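Local coordinates for flagellar biosynthesis protein flhA (Bacillus subtilis, PDB 3MIX) that takes part in the export of flagellum proteins by the flagellar type III secretion system, represented here by its cytosolic domain, at residues His185-Ile190 with Leu230-Val235; Gln224-Lys229 with Leu259-Thr264; Glu281-Val286 with Thr336-Cys341. All blocks are in the same frame, centred on the assembly; numbering follows the deposited sequence.

Contact 1: His185-Ile190 with Leu230-Val235; sequences HAHELI and LLKEKV
The imidazole of H187 lies flat against the aliphatic part of K232, whose CG sits over one ring face, 4.1 Å from the centroid and only 11° off the ring normal. This is a CH-pi contact. H187 holds CG between its own backbone N and carbonyl carbon (chi1 63°), which swings the ring to the side of K232; K232 carries CG anti to its N (chi1 -168°), so the chain runs across that face before bending at chi3 and leading its ammonium away. The fit is close, H187 CB coming 3.5 Å from K232 N. Beside the ring, L231 supplies the apolar half of the interface. Its CD1 meets I190 CB at 3.8 Å, the two side chains crossing at nearly a right angle, while its CB lies 4.3 Å from A186 CB.

No direct hydrogen bond joins the segments; a water does the work. It donates to L231 O at 2.7 Å, accepts from K234 NZ and is hydrogen-bonded to H187 ND1 at 3.1 Å, which probably helps to hold the ring's rotation. K234 NZ also donates to K232 O, a second grip on the helix end. On the opposing segment, H185 ND1 reaches E188 OE2 at 2.9 Å, within the ring plane but from above the carboxylate.

Residues 230-235 close helix 220-232 with a Schellman motif: V235 N bonds to L230 O, K234 N to L231 O, and K234 takes the positive phi of the C-prime position. The contact is thus a capped helix C-terminus packed against the last turn of helix 170-189.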
loop_
_atom_site.group_PDB
_atom_site.type_symbol
_atom_site.label_atom_id
_atom_site.label_comp_id
_atom_site.label_asym_id
_atom_site.label_seq_id
_atom_site.Cartn_x
_atom_site.Cartn_y
_atom_site.Cartn_z
ATOM N N HIS A 185 1.384 1.468 -3.799
ATOM C CA HIS A 185 2.303 0.351 -3.977
ATOM C C HIS A 185 3.243 0.136 -2.790
ATOM O O HIS A 185 4.207 -0.617 -2.912
ATOM C CB HIS A 185 3.106 0.525 -5.286
ATOM C CG HIS A 185 2.254 0.475 -6.522
ATOM N ND1 HIS A 185 1.852 -0.710 -7.101
ATOM C CD2 HIS A 185 1.689 1.464 -7.263
ATOM C CE1 HIS A 185 1.088 -0.452 -8.149
ATOM N NE2 HIS A 185 0.976 0.859 -8.270
ATOM N N ALA A 186 2.950 0.778 -1.645
ATOM C CA ALA A 186 3.824 0.737 -0.447
ATOM C C ALA A 186 4.156 -0.667 -0.026
ATOM O O ALA A 186 5.263 -0.940 0.459
ATOM C CB ALA A 186 3.178 1.504 0.750
ATOM N N HIS A 187 3.194 -1.567 -0.199
ATOM C CA HIS A 187 3.359 -2.937 0.235
ATOM C C HIS A 187 4.403 -3.653 -0.612
ATOM O O HIS A 187 4.992 -4.628 -0.153
ATOM C CB HIS A 187 2.016 -3.665 0.178
ATOM C CG HIS A 187 1.437 -3.777 -1.202
ATOM N ND1 HIS A 187 0.708 -2.764 -1.793
ATOM C CD2 HIS A 187 1.456 -4.793 -2.092
ATOM C CE1 HIS A 187 0.302 -3.155 -2.987
ATOM N NE2 HIS A 187 0.763 -4.374 -3.201
ATOM N N GLU A 188 4.630 -3.160 -1.839
ATOM C CA GLU A 188 5.677 -3.680 -2.709
ATOM C C GLU A 188 7.052 -3.168 -2.312
ATOM O O GLU A 188 8.038 -3.711 -2.764
ATOM C CB GLU A 188 5.424 -3.274 -4.171
ATOM C CG GLU A 188 4.331 -4.085 -4.871
ATOM C CD GLU A 188 3.932 -3.454 -6.178
ATOM O OE1 GLU A 188 4.837 -3.006 -6.917
ATOM O OE2 GLU A 188 2.715 -3.378 -6.473
ATOM N N LEU A 189 7.114 -2.114 -1.489
ATOM C CA LEU A 189 8.391 -1.461 -1.133
ATOM C C LEU A 189 8.931 -1.780 0.265
ATOM O O LEU A 189 10.060 -1.417 0.598
ATOM C CB LEU A 189 8.274 0.066 -1.312
ATOM C CG LEU A 189 8.201 0.606 -2.748
ATOM C CD1 LEU A 189 7.636 2.072 -2.759
ATOM C CD2 LEU A 189 9.572 0.564 -3.423
ATOM N N ILE A 190 8.140 -2.446 1.101
ATOM C CA ILE A 190 8.667 -2.906 2.390
ATOM C C ILE A 190 9.491 -4.199 2.145
ATOM O O ILE A 190 9.061 -5.300 2.482
ATOM C CB ILE A 190 7.536 -3.058 3.463
ATOM C CG1 ILE A 190 8.081 -3.515 4.828
ATOM C CG2 ILE A 190 6.484 -4.057 3.008
ATOM C CD1 ILE A 190 8.774 -2.473 5.632
ATOM N N LEU A 230 -0.011 -5.575 6.130
ATOM C CA LEU A 230 -0.523 -4.365 6.753
ATOM C C LEU A 230 -0.549 -3.181 5.767
ATOM O O LEU A 230 -1.610 -2.553 5.579
ATOM C CB LEU A 230 0.248 -4.023 8.046
ATOM C CG LEU A 230 0.063 -5.074 9.177
ATOM C CD1 LEU A 230 1.063 -4.860 10.319
ATOM C CD2 LEU A 230 -1.403 -5.108 9.740
ATOM N N LEU A 231 0.594 -2.888 5.133
ATOM C CA LEU A 231 0.678 -1.756 4.191
ATOM C C LEU A 231 -0.289 -1.903 3.043
ATOM O O LEU A 231 -0.874 -0.930 2.615
ATOM C CB LEU A 231 2.095 -1.539 3.650
ATOM C CG LEU A 231 3.029 -1.113 4.790
ATOM C CD1 LEU A 231 4.467 -1.048 4.333
ATOM C CD2 LEU A 231 2.579 0.243 5.454
ATOM N N LYS A 232 -0.446 -3.134 2.571
ATOM C CA LYS A 232 -1.344 -3.434 1.478
ATOM C C LYS A 232 -2.751 -2.901 1.739
ATOM O O LYS A 232 -3.373 -2.341 0.847
ATOM C CB LYS A 232 -1.410 -4.942 1.277
ATOM C CG LYS A 232 -2.080 -5.377 -0.010
ATOM C CD LYS A 232 -1.592 -6.787 -0.432
ATOM C CE LYS A 232 -2.221 -7.930 0.440
ATOM N NZ LYS A 232 -1.487 -9.290 0.414
ATOM N N GLU A 233 -3.239 -3.072 2.964
ATOM C CA GLU A 233 -4.553 -2.577 3.340
ATOM C C GLU A 233 -4.502 -1.205 4.017
ATOM O O GLU A 233 -5.474 -0.783 4.652
ATOM C CB GLU A 233 -5.264 -3.607 4.231
ATOM C CG GLU A 233 -5.276 -5.025 3.615
ATOM C CD GLU A 233 -6.327 -5.949 4.256
ATOM O OE1 GLU A 233 -7.513 -5.573 4.292
ATOM O OE2 GLU A 233 -5.973 -7.064 4.703
ATOM N N LYS A 234 -3.376 -0.508 3.892
ATOM C CA LYS A 234 -3.282 0.897 4.328
ATOM C C LYS A 234 -3.229 1.015 5.858
ATOM O O LYS A 234 -3.598 2.047 6.432
ATOM C CB LYS A 234 -4.444 1.769 3.779
ATOM C CG LYS A 234 -4.660 1.754 2.257
ATOM C CD LYS A 234 -3.333 1.739 1.481
ATOM C CE LYS A 234 -3.524 1.589 -0.042
ATOM N NZ LYS A 234 -3.315 0.185 -0.482
ATOM N N VAL A 235 -2.780 -0.047 6.512
ATOM C CA VAL A 235 -2.620 -0.017 7.948
ATOM C C VAL A 235 -1.205 0.445 8.162
ATOM O O VAL A 235 -0.262 -0.221 7.748
ATOM C CB VAL A 235 -2.848 -1.416 8.600
ATOM C CG1 VAL A 235 -2.511 -1.378 10.104
ATOM C CG2 VAL A 235 -4.297 -1.916 8.364
HETATM O O HOH W 1 -0.320 -0.465 0.022
#

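Contact 2: Gln224-Lys229 with Leu259-Thr264; sequences QKVLAK and LLTEYT
The methyl CG2 of T261 fits between V226 and K229, one helical turn apart on the facing helix, at 3.6 Å from V226 CA and 3.7 Å from K229 CB. The V226 and T261 side chains point in opposing directions and overlap flank to flank. Both valine branches take part: CG1 packs on T261 CB and CG2 and comes 4.2 Å from T264 OG1, while CG2 reaches L260 CB at 3.9 Å. With CG1 anti to the backbone N (chi1 173°), V226 spreads its two methyls over residues on successive turns of the partner. K229 crosses T261 at about a right angle, its CG 3.6 Å from T261 OG1, a van der Waals approach. The T261 chi1 of 125° is not staggered, so the exact places of its hydroxyl and methyl are best read with caution.

One step out, hydrogen bonds set the groups. T264 OG1 donates to L260 O at 2.8 Å and T264 N binds the same oxygen from the opposite face of its plane; this turns the hydroxyl back to its own helix. The ammonium of K229 runs on to a salt bridge with D258, while E262 pairs with R346; K229 NZ and E262 OE2 remain 5.1 Å apart.

The local axes pass 9.3 Å apart and cross at -55°. Around this crossing, helix 240-250 packs on L260 and T264, and its Y250 stacks on the ring of Y263. L227 meets T195 of helix 192-205, whereas M347 of helix 343-353 lies against L259 and E262, setting the pair among three further helices.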
loop_
_atom_site.group_PDB
_atom_site.type_symbol
_atom_site.label_atom_id
_atom_site.label_comp_id
_atom_site.label_asym_id
_atom_site.label_seq_id
_atom_site.Cartn_x
_atom_site.Cartn_y
_atom_site.Cartn_z
ATOM N N GLN A 224 8.555 -9.320 7.392
ATOM C CA GLN A 224 8.391 -8.596 6.143
ATOM C C GLN A 224 7.012 -8.802 5.493
ATOM O O GLN A 224 6.383 -7.830 5.079
ATOM C CB GLN A 224 9.514 -9.027 5.142
ATOM C CG GLN A 224 9.407 -8.427 3.739
ATOM C CD GLN A 224 10.615 -8.811 2.864
ATOM O OE1 GLN A 224 11.698 -9.126 3.400
ATOM N NE2 GLN A 224 10.433 -8.815 1.513
ATOM N N LYS A 225 6.579 -10.058 5.376
ATOM C CA LYS A 225 5.229 -10.399 4.870
ATOM C C LYS A 225 4.080 -9.836 5.725
ATOM O O LYS A 225 3.101 -9.363 5.183
ATOM C CB LYS A 225 5.058 -11.925 4.761
ATOM C CG LYS A 225 5.953 -12.562 3.667
ATOM C CD LYS A 225 5.902 -14.095 3.801
ATOM C CE LYS A 225 6.709 -14.725 2.658
ATOM N NZ LYS A 225 8.189 -14.701 2.905
ATOM N N VAL A 226 4.198 -9.876 7.047
ATOM C CA VAL A 226 3.191 -9.234 7.890
ATOM C C VAL A 226 3.136 -7.735 7.633
ATOM O O VAL A 226 2.048 -7.179 7.401
ATOM C CB VAL A 226 3.398 -9.553 9.401
ATOM C CG1 VAL A 226 2.415 -8.727 10.292
ATOM C CG2 VAL A 226 3.288 -11.083 9.625
ATOM N N LEU A 227 4.306 -7.092 7.620
ATOM C CA LEU A 227 4.367 -5.665 7.343
ATOM C C LEU A 227 3.807 -5.302 5.959
ATOM O O LEU A 227 3.090 -4.301 5.839
ATOM C CB LEU A 227 5.783 -5.115 7.504
ATOM C CG LEU A 227 6.466 -5.332 8.867
ATOM C CD1 LEU A 227 7.834 -4.655 8.848
ATOM C CD2 LEU A 227 5.604 -4.746 9.995
ATOM N N ALA A 228 4.104 -6.122 4.954
ATOM C CA ALA A 228 3.591 -5.876 3.618
ATOM C C ALA A 228 2.078 -6.041 3.577
ATOM O O ALA A 228 1.405 -5.300 2.906
ATOM C CB ALA A 228 4.308 -6.812 2.482
ATOM N N LYS A 229 1.565 -7.033 4.280
ATOM C CA LYS A 229 0.132 -7.259 4.331
ATOM C C LYS A 229 -0.614 -6.115 5.068
ATOM O O LYS A 229 -1.702 -5.720 4.660
ATOM C CB LYS A 229 -0.151 -8.632 4.948
ATOM C CG LYS A 229 -1.584 -9.044 4.698
ATOM C CD LYS A 229 -1.761 -10.525 4.439
ATOM C CE LYS A 229 -3.175 -10.756 3.911
ATOM N NZ LYS A 229 -3.611 -12.159 4.126
ATOM N N LEU A 259 -2.333 -15.379 9.183
ATOM C CA LEU A 259 -2.914 -15.384 10.534
ATOM C C LEU A 259 -2.250 -14.363 11.471
ATOM O O LEU A 259 -2.938 -13.679 12.247
ATOM C CB LEU A 259 -2.882 -16.788 11.152
ATOM C CG LEU A 259 -3.886 -17.791 10.555
ATOM C CD1 LEU A 259 -3.604 -19.187 11.058
ATOM C CD2 LEU A 259 -5.359 -17.399 10.843
ATOM N N LEU A 260 -0.923 -14.247 11.384
ATOM C CA LEU A 260 -0.218 -13.274 12.194
ATOM C C LEU A 260 -0.724 -11.871 11.918
ATOM O O LEU A 260 -0.787 -11.049 12.848
ATOM C CB LEU A 260 1.310 -13.367 12.034
ATOM C CG LEU A 260 1.932 -14.639 12.670
ATOM C CD1 LEU A 260 3.409 -14.770 12.279
ATOM C CD2 LEU A 260 1.773 -14.702 14.191
ATOM N N THR A 261 -1.116 -11.600 10.664
ATOM C CA THR A 261 -1.605 -10.282 10.363
ATOM C C THR A 261 -3.027 -10.004 10.842
ATOM O O THR A 261 -3.301 -8.878 11.275
ATOM C CB THR A 261 -1.179 -9.651 8.951
ATOM O OG1 THR A 261 -2.314 -9.235 8.174
ATOM C CG2 THR A 261 -0.167 -10.434 8.198
ATOM N N GLU A 262 -3.890 -11.028 10.876
ATOM C CA GLU A 262 -5.215 -10.877 11.499
ATOM C C GLU A 262 -5.083 -10.496 12.990
ATOM O O GLU A 262 -5.721 -9.567 13.453
ATOM C CB GLU A 262 -6.119 -12.119 11.291
ATOM C CG GLU A 262 -6.574 -12.365 9.826
ATOM C CD GLU A 262 -7.027 -11.079 9.082
ATOM O OE1 GLU A 262 -8.134 -10.561 9.365
ATOM O OE2 GLU A 262 -6.292 -10.606 8.176
ATOM N N TYR A 263 -4.215 -11.181 13.723
ATOM C CA TYR A 263 -3.971 -10.856 15.135
ATOM C C TYR A 263 -3.378 -9.481 15.312
ATOM O O TYR A 263 -3.706 -8.778 16.263
ATOM C CB TYR A 263 -3.044 -11.878 15.798
ATOM C CG TYR A 263 -3.501 -13.291 15.667
ATOM C CD1 TYR A 263 -4.818 -13.643 15.924
ATOM C CD2 TYR A 263 -2.601 -14.294 15.322
ATOM C CE1 TYR A 263 -5.244 -14.974 15.803
ATOM C CE2 TYR A 263 -3.010 -15.618 15.178
ATOM C CZ TYR A 263 -4.324 -15.948 15.430
ATOM O OH TYR A 263 -4.718 -17.268 15.306
ATOM N N THR A 264 -2.483 -9.104 14.404
ATOM C CA THR A 264 -1.851 -7.784 14.479
ATOM C C THR A 264 -2.873 -6.677 14.201
ATOM O O THR A 264 -2.944 -5.701 14.949
ATOM C CB THR A 264 -0.623 -7.697 13.546
ATOM O OG1 THR A 264 0.326 -8.723 13.906
ATOM C CG2 THR A 264 0.044 -6.357 13.658
#

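Contact 3: Glu281-Val286 with Thr336-Cys341; sequences EVLKVV and TAILLC
Two backbone hydrogen bonds tie V286 to the partner strand, one through each of its polar main-chain atoms. V286 N donates to I338 O over 3.2 Å, with an N-H...O angle of 145°; the donor stands 25° out of the carbonyl plane. V286 O accepts from L340 N at 2.9 Å, a straighter bond of 166°, with the donor approaching nearly along the C=O axis. The same oxygen also has the CA of L339 3.4 Å away, a CA-H...O contact that adds a weak second partner. Since V286 bonds to the residues before and after L339, the pattern is that of a single parallel bridge.

The next polar groups look elsewhere. V285 turns its backbone to Q375 and L283 bonds to E373. L339 is held likewise, by P361 and L363, and C341 also by L363, so each segment bonds to the other along one edge and, along the opposite edge, to a different part of the chain: 373-375 for the first, 361-363 for the second.

Apolar side chains pack on both faces. On one, V285 CG1 packs on L340 CB at 3.6 Å and V285 CG2 on I338 CG2 at 4.0 Å, with V374 adjoining V285 and L340. On the other, V286 CG1 meets L339 CD1 at 3.7 Å, V286 touching E326 and L330 of helix 313-332, L339 touching V349 and L353 of helix 343-353.

Helices 290-299 and 313-332 lie between the two strands in sequence, consistent with a beta-alpha-beta crossover. The single bridge thereby joins the sheet of strand 283-288 to the one formed by 339-341 and 362-364, in an alpha/beta layer of the cytosolic domain.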
loop_
_atom_site.group_PDB
_atom_site.type_symbol
_atom_site.label_atom_id
_atom_site.label_comp_id
_atom_site.label_asym_id
_atom_site.label_seq_id
_atom_site.Cartn_x
_atom_site.Cartn_y
_atom_site.Cartn_z
ATOM N N GLU A 281 -19.003 10.741 16.326
ATOM C CA GLU A 281 -19.877 10.651 15.162
ATOM C C GLU A 281 -20.092 9.189 14.783
ATOM O O GLU A 281 -19.165 8.379 14.855
ATOM C CB GLU A 281 -19.281 11.437 13.990
ATOM C CG GLU A 281 -19.945 11.179 12.644
ATOM C CD GLU A 281 -19.378 12.040 11.534
ATOM O OE1 GLU A 281 -19.335 13.279 11.703
ATOM O OE2 GLU A 281 -18.984 11.480 10.489
ATOM N N VAL A 282 -21.318 8.861 14.387
ATOM C CA VAL A 282 -21.651 7.520 13.914
ATOM C C VAL A 282 -20.994 7.253 12.562
ATOM O O VAL A 282 -21.075 8.076 11.637
ATOM C CB VAL A 282 -23.193 7.272 13.859
ATOM C CG1 VAL A 282 -23.933 8.417 13.150
ATOM C CG2 VAL A 282 -23.518 5.913 13.223
ATOM N N LEU A 283 -20.334 6.103 12.475
ATOM C CA LEU A 283 -19.640 5.676 11.274
ATOM C C LEU A 283 -20.577 4.919 10.332
ATOM O O LEU A 283 -21.235 3.956 10.737
ATOM C CB LEU A 283 -18.447 4.804 11.667
ATOM C CG LEU A 283 -17.518 4.259 10.584
ATOM C CD1 LEU A 283 -16.826 5.383 9.825
ATOM C CD2 LEU A 283 -16.511 3.326 11.229
ATOM N N LYS A 284 -20.621 5.360 9.076
ATOM C CA LYS A 284 -21.475 4.746 8.053
ATOM C C LYS A 284 -20.817 3.481 7.489
ATOM O O LYS A 284 -19.800 3.560 6.799
ATOM C CB LYS A 284 -21.769 5.736 6.914
ATOM C CG LYS A 284 -21.822 7.221 7.303
ATOM C CD LYS A 284 -23.167 7.641 7.882
ATOM C CE LYS A 284 -23.264 9.159 7.943
ATOM N NZ LYS A 284 -24.542 9.634 8.544
ATOM N N VAL A 285 -21.411 2.322 7.775
ATOM C CA VAL A 285 -20.794 1.025 7.473
ATOM C C VAL A 285 -21.759 0.011 6.842
ATOM O O VAL A 285 -22.807 -0.293 7.410
ATOM C CB VAL A 285 -20.175 0.405 8.757
ATOM C CG1 VAL A 285 -19.996 -1.089 8.610
ATOM C CG2 VAL A 285 -18.839 1.062 9.091
ATOM N N VAL A 286 -21.395 -0.512 5.671
ATOM C CA VAL A 286 -22.109 -1.642 5.065
ATOM C C VAL A 286 -21.723 -2.920 5.809
ATOM O O VAL A 286 -20.544 -3.149 6.086
ATOM C CB VAL A 286 -21.773 -1.802 3.549
ATOM C CG1 VAL A 286 -22.458 -3.024 2.956
ATOM C CG2 VAL A 286 -22.177 -0.566 2.769
ATOM N N THR A 336 -17.142 7.726 2.599
ATOM C CA THR A 336 -16.141 6.676 2.371
ATOM C C THR A 336 -16.782 5.314 2.628
ATOM O O THR A 336 -17.280 5.056 3.734
ATOM C CB THR A 336 -14.925 6.825 3.329
ATOM O OG1 THR A 336 -14.630 8.213 3.544
ATOM C CG2 THR A 336 -13.681 6.109 2.773
ATOM N N ALA A 337 -16.777 4.449 1.617
ATOM C CA ALA A 337 -17.399 3.130 1.740
ATOM C C ALA A 337 -16.514 2.135 2.503
ATOM O O ALA A 337 -15.388 1.846 2.088
ATOM C CB ALA A 337 -17.787 2.587 0.366
ATOM N N ILE A 338 -17.033 1.639 3.627
ATOM C CA ILE A 338 -16.354 0.647 4.465
ATOM C C ILE A 338 -17.236 -0.594 4.587
ATOM O O ILE A 338 -18.449 -0.483 4.496
ATOM C CB ILE A 338 -16.014 1.225 5.873
ATOM C CG1 ILE A 338 -14.850 2.215 5.787
ATOM C CG2 ILE A 338 -15.665 0.125 6.879
ATOM C CD1 ILE A 338 -15.225 3.639 6.110
ATOM N N LEU A 339 -16.627 -1.764 4.789
ATOM C CA LEU A 339 -17.361 -3.023 4.959
ATOM C C LEU A 339 -16.983 -3.752 6.256
ATOM O O LEU A 339 -15.820 -4.058 6.475
ATOM C CB LEU A 339 -17.140 -3.936 3.746
ATOM C CG LEU A 339 -17.888 -5.273 3.678
ATOM C CD1 LEU A 339 -19.408 -5.065 3.562
ATOM C CD2 LEU A 339 -17.387 -6.107 2.520
ATOM N N LEU A 340 -17.969 -4.024 7.112
ATOM C CA LEU A 340 -17.746 -4.799 8.339
ATOM C C LEU A 340 -18.193 -6.240 8.183
ATOM O O LEU A 340 -19.186 -6.518 7.508
ATOM C CB LEU A 340 -18.491 -4.197 9.532
ATOM C CG LEU A 340 -17.815 -3.211 10.488
ATOM C CD1 LEU A 340 -18.788 -2.862 11.609
ATOM C CD2 LEU A 340 -16.506 -3.742 11.077
ATOM N N CYS A 341 -17.461 -7.150 8.817
ATOM C CA CYS A 341 -17.810 -8.562 8.840
ATOM C C CYS A 341 -17.157 -9.198 10.047
ATOM O O CYS A 341 -16.410 -8.532 10.771
ATOM C CB CYS A 341 -17.394 -9.266 7.545
ATOM S SG CYS A 341 -15.624 -9.222 7.187
#

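Contacts 1 and 2 share helix 220-232 and touch one another, with I190 CG2 3.5 Å from A228 CA; contact 3 stands apart, its centre about 22 Å from that of contact 1 and 23 Å from that of contact 2. All three are largely buried; contacts 1 and 3 each keep one exposed residue at the margin, K232 and T336, and contact 2 none. Their chemistry follows place. Side chains and one water join the helix ends of contact 1; contact 2 is van der Waals packing between helix middles; contact 3 alone adds direct backbone bonds between its segments to apolar packing. R346 reaches all three, forming salt bridges with E233 and E262 and packing on the C341 side chain.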